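Local coordinates for purine nucleoside phosphorylase (Schistosoma mansoni, PDB 6AXA), which probably catalyses the reversible phosphorolysis of purine nucleosides such as inosine and guanosine, releasing the free base and ribose 1-phosphate, at residues A[130-135]-A[241-246]; A[194-199]-A[222-227]. All blocks are in the same frame, centred on the assembly; numbering follows the deposited sequence.

Interaction 1: A[130-135]-A[241-246]; sequences DFVLIK and SLIANN. With D4Y ((3S)-5-fluoro-3-hydroxy-1,3-dihydro-2H-indol-2-one), chain J.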
loop_
_atom_site.group_PDB
_atom_site.type_symbol
_atom_site.label_atom_id
_atom_site.label_comp_id
_atom_site.label_asym_id
_atom_site.label_seq_id
_atom_site.Cartn_x
_atom_site.Cartn_y
_atom_site.Cartn_z
ATOM N N ASP A 130 -26.338 -13.102 -4.519
ATOM C CA ASP A 130 -26.168 -12.760 -5.935
ATOM C C ASP A 130 -24.791 -13.202 -6.428
ATOM O O ASP A 130 -23.844 -13.346 -5.641
ATOM C CB ASP A 130 -26.325 -11.244 -6.164
ATOM C CG ASP A 130 -27.765 -10.729 -6.034
ATOM O OD1 ASP A 130 -28.765 -11.475 -5.998
ATOM O OD2 ASP A 130 -27.906 -9.476 -5.984
ATOM N N PHE A 131 -24.678 -13.427 -7.750
ATOM C CA PHE A 131 -23.378 -13.677 -8.392
ATOM C C PHE A 131 -22.942 -12.468 -9.236
ATOM O O PHE A 131 -23.774 -11.817 -9.873
ATOM C CB PHE A 131 -23.424 -14.919 -9.300
ATOM C CG PHE A 131 -23.868 -16.205 -8.627
ATOM C CD1 PHE A 131 -23.055 -16.869 -7.711
ATOM C CD2 PHE A 131 -25.070 -16.768 -8.973
ATOM C CE1 PHE A 131 -23.480 -18.064 -7.131
ATOM C CE2 PHE A 131 -25.474 -17.985 -8.424
ATOM C CZ PHE A 131 -24.669 -18.610 -7.490
ATOM N N VAL A 132 -21.629 -12.171 -9.252
ATOM C CA VAL A 132 -21.063 -11.069 -10.050
ATOM C C VAL A 132 -19.956 -11.599 -10.989
ATOM O O VAL A 132 -18.918 -12.091 -10.527
ATOM C CB VAL A 132 -20.537 -9.942 -9.143
ATOM C CG1 VAL A 132 -19.925 -8.848 -9.959
ATOM C CG2 VAL A 132 -21.719 -9.412 -8.315
ATOM N N LEU A 133 -20.192 -11.484 -12.309
ATOM C CA LEU A 133 -19.150 -11.708 -13.311
ATOM C C LEU A 133 -18.165 -10.541 -13.258
ATOM O O LEU A 133 -18.554 -9.386 -13.467
ATOM C CB LEU A 133 -19.789 -11.854 -14.701
ATOM C CG LEU A 133 -20.984 -12.817 -14.845
ATOM C CD1 LEU A 133 -21.524 -12.781 -16.272
ATOM C CD2 LEU A 133 -20.542 -14.236 -14.469
ATOM N N ILE A 134 -16.894 -10.806 -12.934
ATOM C CA ILE A 134 -15.945 -9.697 -12.763
ATOM C C ILE A 134 -15.494 -9.199 -14.146
ATOM O O ILE A 134 -15.050 -9.980 -14.988
ATOM C CB ILE A 134 -14.750 -10.126 -11.891
ATOM C CG1 ILE A 134 -15.247 -10.499 -10.479
ATOM C CG2 ILE A 134 -13.723 -8.989 -11.783
ATOM C CD1 ILE A 134 -14.203 -11.105 -9.563
ATOM N N LYS A 135 -15.611 -7.886 -14.401
ATOM C CA LYS A 135 -15.227 -7.319 -15.699
ATOM C C LYS A 135 -14.011 -6.402 -15.630
ATOM O O LYS A 135 -13.548 -5.926 -16.679
ATOM C CB LYS A 135 -16.393 -6.546 -16.307
ATOM C CG LYS A 135 -16.787 -5.325 -15.554
ATOM C CD LYS A 135 -18.042 -4.707 -16.236
ATOM C CE LYS A 135 -18.386 -3.352 -15.634
ATOM N NZ LYS A 135 -17.436 -2.287 -16.087
ATOM N N SER A 241 -17.726 -13.704 -8.410
ATOM C CA SER A 241 -17.915 -13.481 -6.969
ATOM C C SER A 241 -19.318 -13.920 -6.527
ATOM O O SER A 241 -20.315 -13.648 -7.209
ATOM C CB SER A 241 -17.726 -12.008 -6.595
ATOM O OG SER A 241 -16.389 -11.544 -6.712
ATOM N N LEU A 242 -19.395 -14.612 -5.388
ATOM C CA LEU A 242 -20.644 -14.846 -4.660
ATOM C C LEU A 242 -20.752 -13.813 -3.534
ATOM O O LEU A 242 -19.832 -13.697 -2.709
ATOM C CB LEU A 242 -20.689 -16.261 -4.079
ATOM C CG LEU A 242 -21.805 -16.575 -3.063
ATOM C CD1 LEU A 242 -23.216 -16.383 -3.643
ATOM C CD2 LEU A 242 -21.730 -18.047 -2.563
ATOM N N ILE A 243 -21.835 -13.035 -3.533
ATOM C CA ILE A 243 -22.012 -11.900 -2.625
ATOM C C ILE A 243 -22.606 -12.398 -1.299
ATOM O O ILE A 243 -23.655 -13.047 -1.272
ATOM C CB ILE A 243 -22.914 -10.830 -3.272
ATOM C CG1 ILE A 243 -22.356 -10.339 -4.613
ATOM C CG2 ILE A 243 -23.183 -9.655 -2.316
ATOM C CD1 ILE A 243 -20.894 -9.827 -4.542
ATOM N N ALA A 244 -21.913 -12.129 -0.185
ATOM C CA ALA A 244 -22.415 -12.575 1.117
ATOM C C ALA A 244 -23.311 -11.549 1.811
ATOM O O ALA A 244 -24.132 -11.936 2.645
ATOM C CB ALA A 244 -21.230 -12.919 2.028
ATOM N N ASN A 245 -23.206 -10.269 1.450
ATOM C CA ASN A 245 -23.862 -9.175 2.161
ATOM C C ASN A 245 -23.737 -7.913 1.325
ATOM O O ASN A 245 -22.941 -7.866 0.382
ATOM C CB ASN A 245 -23.220 -8.968 3.540
ATOM C CG ASN A 245 -21.786 -8.432 3.462
ATOM O OD1 ASN A 245 -20.910 -9.025 2.820
ATOM N ND2 ASN A 245 -21.533 -7.288 4.127
ATOM N N ASN A 246 -24.449 -6.838 1.742
ATOM C CA ASN A 246 -24.181 -5.502 1.202
ATOM C C ASN A 246 -23.613 -4.617 2.325
ATOM O O ASN A 246 -24.342 -4.260 3.264
ATOM C CB ASN A 246 -25.454 -4.895 0.603
ATOM C CG ASN A 246 -25.168 -3.615 -0.134
ATOM O OD1 ASN A 246 -24.804 -2.613 0.485
ATOM N ND2 ASN A 246 -25.260 -3.650 -1.475
HETATM C C7 D4Y J . -15.298 -10.400 1.870
HETATM C C4 D4Y J . -17.880 -10.440 2.799
HETATM C C5 D4Y J . -17.345 -11.549 2.192
HETATM C C6 D4Y J . -16.056 -11.547 1.705
HETATM C C3 D4Y J . -17.133 -9.273 2.932
HETATM C C2 D4Y J . -15.844 -9.282 2.452
HETATM C C1 D4Y J . -13.749 -8.653 1.938
HETATM F F D4Y J . -18.089 -12.665 2.064
HETATM C C D4Y J . -13.971 -10.024 1.299
HETATM O O D4Y J . -12.942 -10.984 1.407
HETATM N N D4Y J . -14.933 -8.275 2.452
HETATM O O1 D4Y J . -12.727 -7.952 1.840
#
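Strands 131-139 and 236-246 pair antiparallel in the central mixed sheet of the phosphorylase-superfamily fold, and Phe-131, Val-132 and Asp-130 carry the pairing onto Ser-241, Leu-242 and Ile-243. Val-132 and Ser-241 form a hydrogen-bonded pair, with Val-132 N to Ser-241 O at 2.8 Å and Ser-241 N to Val-132 O at 2.9 Å. A third bond, from Ile-243 N to Asp-130 O, is nearly straight (169° at the hydrogen). Phe-131 and Leu-242 make the intervening non-hydrogen-bonded pair, and Phe-131 CA adds a CA-H...O contact to Ser-241 O. The two short strands run at 141° to each other, well off an exact antiparallel course, and the pairing continues through a backbone bond between Ile-134 and Ala-239.

On one face, Leu-242 CD1 meets the ring atom Phe-131 CE1 at 3.9 Å, and helix 259-283 covers both residues through Arg-269. On the face of Val-132 and Ser-241, Val-132 CG2, placed beside its backbone N by a CG1 anti to it (chi1 178°), lies 3.9 Å from CG1 of Ile-243, whose side chain points toward strand 131-139; Val-218 of strand 218-220 touches both. Beyond the paired part, strand 236-246 reaches the bound fluoro-hydroxyindolinone: Ala-244 CB is 3.2 Å from its F atom and Asn-245 OD1 3.3 Å from its C4. Back in the pairing, Ser-241 OG is hydrogen-bonded to Asn-117 OD1, while the methyl Ile-134 CD1 sits 3.6 Å from that same OG.

Interaction 2: A[194-199]-A[222-227]; sequences YAFNGG and STVPEV. With D4Y ((3S)-5-fluoro-3-hydroxy-1,3-dihydro-2H-indol-2-one), chain J.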
loop_
_atom_site.group_PDB
_atom_site.type_symbol
_atom_site.label_atom_id
_atom_site.label_comp_id
_atom_site.label_asym_id
_atom_site.label_seq_id
_atom_site.Cartn_x
_atom_site.Cartn_y
_atom_site.Cartn_z
ATOM N N TYR A 194 -14.226 -5.413 -9.229
ATOM C CA TYR A 194 -13.761 -6.010 -7.973
ATOM C C TYR A 194 -12.639 -5.186 -7.361
ATOM O O TYR A 194 -11.596 -4.967 -8.004
ATOM C CB TYR A 194 -13.253 -7.417 -8.252
ATOM C CG TYR A 194 -12.736 -8.261 -7.075
ATOM C CD1 TYR A 194 -13.538 -9.265 -6.504
ATOM C CD2 TYR A 194 -11.448 -8.142 -6.615
ATOM C CE1 TYR A 194 -13.060 -10.089 -5.458
ATOM C CE2 TYR A 194 -10.945 -8.966 -5.567
ATOM C CZ TYR A 194 -11.744 -9.937 -5.001
ATOM O OH TYR A 194 -11.292 -10.774 -3.989
ATOM N N ALA A 195 -12.835 -4.752 -6.115
ATOM C CA ALA A 195 -11.776 -4.082 -5.334
ATOM C C ALA A 195 -11.004 -5.107 -4.519
ATOM O O ALA A 195 -11.600 -5.852 -3.742
ATOM C CB ALA A 195 -12.367 -3.057 -4.366
ATOM N N PHE A 196 -9.672 -5.093 -4.632
ATOM C CA PHE A 196 -8.799 -5.995 -3.866
ATOM C C PHE A 196 -8.442 -5.293 -2.561
ATOM O O PHE A 196 -7.681 -4.325 -2.565
ATOM C CB PHE A 196 -7.568 -6.348 -4.713
ATOM C CG PHE A 196 -6.561 -7.290 -4.059
ATOM C CD1 PHE A 196 -6.904 -8.087 -2.986
ATOM C CD2 PHE A 196 -5.219 -7.347 -4.536
ATOM C CE1 PHE A 196 -5.963 -8.968 -2.402
ATOM C CE2 PHE A 196 -4.288 -8.185 -3.946
ATOM C CZ PHE A 196 -4.637 -8.994 -2.868
ATOM N N ASN A 197 -9.043 -5.760 -1.455
ATOM C CA ASN A 197 -8.657 -5.426 -0.074
ATOM C C ASN A 197 -7.616 -6.442 0.388
ATOM O O ASN A 197 -7.920 -7.624 0.531
ATOM C CB ASN A 197 -9.922 -5.492 0.805
ATOM C CG ASN A 197 -9.658 -5.465 2.302
ATOM O OD1 ASN A 197 -8.677 -4.895 2.816
ATOM N ND2 ASN A 197 -10.608 -6.085 3.041
ATOM N N GLY A 198 -6.398 -5.993 0.696
ATOM C CA GLY A 198 -5.378 -6.952 1.132
ATOM C C GLY A 198 -5.807 -7.830 2.307
ATOM O O GLY A 198 -5.412 -9.005 2.413
ATOM N N GLY A 199 -6.547 -7.266 3.245
ATOM C CA GLY A 199 -7.072 -8.043 4.370
ATOM C C GLY A 199 -6.086 -8.221 5.527
ATOM O O GLY A 199 -4.993 -7.621 5.515
ATOM N N SER A 222 -8.812 -11.803 -2.451
ATOM C CA SER A 222 -8.120 -12.798 -3.280
ATOM C C SER A 222 -8.211 -12.381 -4.743
ATOM O O SER A 222 -8.510 -11.222 -5.077
ATOM C CB SER A 222 -8.728 -14.188 -3.061
ATOM O OG SER A 222 -10.012 -14.223 -3.659
ATOM N N THR A 223 -7.907 -13.356 -5.639
ATOM C CA THR A 223 -8.251 -13.346 -7.064
ATOM C C THR A 223 -7.374 -12.424 -7.925
ATOM O O THR A 223 -6.767 -12.894 -8.898
ATOM C CB THR A 223 -9.742 -13.022 -7.217
ATOM O OG1 THR A 223 -10.499 -14.073 -6.583
ATOM C CG2 THR A 223 -10.156 -12.972 -8.683
ATOM N N VAL A 224 -7.267 -11.140 -7.594
ATOM C CA VAL A 224 -6.433 -10.220 -8.401
ATOM C C VAL A 224 -4.980 -10.689 -8.529
ATOM O O VAL A 224 -4.413 -10.582 -9.643
ATOM C CB VAL A 224 -6.571 -8.785 -7.861
ATOM C CG1 VAL A 224 -5.567 -7.816 -8.457
ATOM C CG2 VAL A 224 -7.984 -8.272 -8.121
ATOM N N PRO A 225 -4.305 -11.209 -7.484
ATOM C CA PRO A 225 -2.914 -11.700 -7.722
ATOM C C PRO A 225 -2.840 -12.804 -8.772
ATOM O O PRO A 225 -1.974 -12.731 -9.689
ATOM C CB PRO A 225 -2.448 -12.153 -6.331
ATOM C CG PRO A 225 -3.286 -11.258 -5.374
ATOM C CD PRO A 225 -4.652 -11.213 -6.042
ATOM N N GLU A 226 -3.735 -13.811 -8.703
ATOM C CA GLU A 226 -3.715 -14.901 -9.682
ATOM C C GLU A 226 -4.064 -14.405 -11.078
ATOM O O GLU A 226 -3.528 -14.912 -12.078
ATOM C CB GLU A 226 -4.702 -16.022 -9.293
ATOM C CG GLU A 226 -4.584 -16.612 -7.938
ATOM C CD GLU A 226 -5.405 -15.856 -6.887
ATOM O OE1 GLU A 226 -4.939 -14.821 -6.505
ATOM O OE2 GLU A 226 -6.520 -16.303 -6.458
ATOM N N VAL A 227 -5.055 -13.504 -11.175
ATOM C CA VAL A 227 -5.455 -12.948 -12.472
ATOM C C VAL A 227 -4.265 -12.282 -13.144
ATOM O O VAL A 227 -4.047 -12.430 -14.361
ATOM C CB VAL A 227 -6.623 -11.955 -12.298
ATOM C CG1 VAL A 227 -6.885 -11.189 -13.593
ATOM C CG2 VAL A 227 -7.904 -12.694 -11.880
HETATM C C7 D4Y J . -15.298 -10.400 1.870
HETATM C C4 D4Y J . -17.880 -10.440 2.799
HETATM C C5 D4Y J . -17.345 -11.549 2.192
HETATM C C6 D4Y J . -16.056 -11.547 1.705
HETATM C C3 D4Y J . -17.133 -9.273 2.932
HETATM C C2 D4Y J . -15.844 -9.282 2.452
HETATM C C1 D4Y J . -13.749 -8.653 1.938
HETATM F F D4Y J . -18.089 -12.665 2.064
HETATM C C D4Y J . -13.971 -10.024 1.299
HETATM O O D4Y J . -12.942 -10.984 1.407
HETATM N N D4Y J . -14.933 -8.275 2.452
HETATM O O1 D4Y J . -12.727 -7.952 1.840
HETATM O O HOH W 1 -12.765 -12.592 -2.446
#
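Two aromatic side chains at the end of strand 189-196, Tyr-194 and Phe-196, reach across to the turn and first residues of helix 224-232, next to the ligand pocket of this phosphorylase fold. The strand alternation points both CB atoms toward the helix start, and a CG anti to the backbone N in each (chi1 -179° and -180°) carries the rings onward, while Ala-195 between them points away.

The Tyr-194 hydroxyl takes a nearly straight hydrogen bond from Ser-222 N (3.1 Å to OH). A water at the ring's edge, in its plane, lies 2.8 Å from the same Tyr-194 OH. Lower on this ring, CD2 packs obliquely against Val-224 CG2 at 3.8 Å. That methyl also faces Phe-196 CB, so the CG2 branch of Val-224 touches both aromatic side chains, one at its ring and the other at its CB.

Phe-196 meets the helix start differently. Pro-225 CD lies over one ring face, 4.1 Å from the centroid and 28° off the normal, a CH-pi contact, and Pro-225 CG comes within 3.5 Å of Phe-196 CE2. Leu-145 of a second subunit also packs on Phe-196.

Asn-197 turns away from the helix, and its ND2 donates to ligand O1 at 3.1 Å as well as to Thr-201 O. The chemistry is thus divided: apolar packing joins strand to helix, one buried hydroxyl satisfies a backbone N-H of the turn, and Asn-197, just past the strand, supplies an amide donor to the ligand.

The two contacts have centres about 14 Å apart and meet directly: Tyr-194 CD1 of interaction 2 packs 3.6 Å from Ile-134 CD1 and 3.7 Å from Ser-241 OG, both of interaction 1. They share one sheet, in which strand 131-139 has strands 189-196 and 236-246 as its neighbours. Along the chain, interaction 2 is nested within the loop that interaction 1 closes, and helix 224-232 leads into strand 236-246. Both reach the same bound indolinone, but by different parts of it: 241-246 meets the fluorinated ring, whereas 194-199 binds the lactam carbonyl. Glu-203 adds a further hydrogen bond to this ligand. Asn-117 links the contacts again, bonding to Ser-241 OG and Thr-223 OG1.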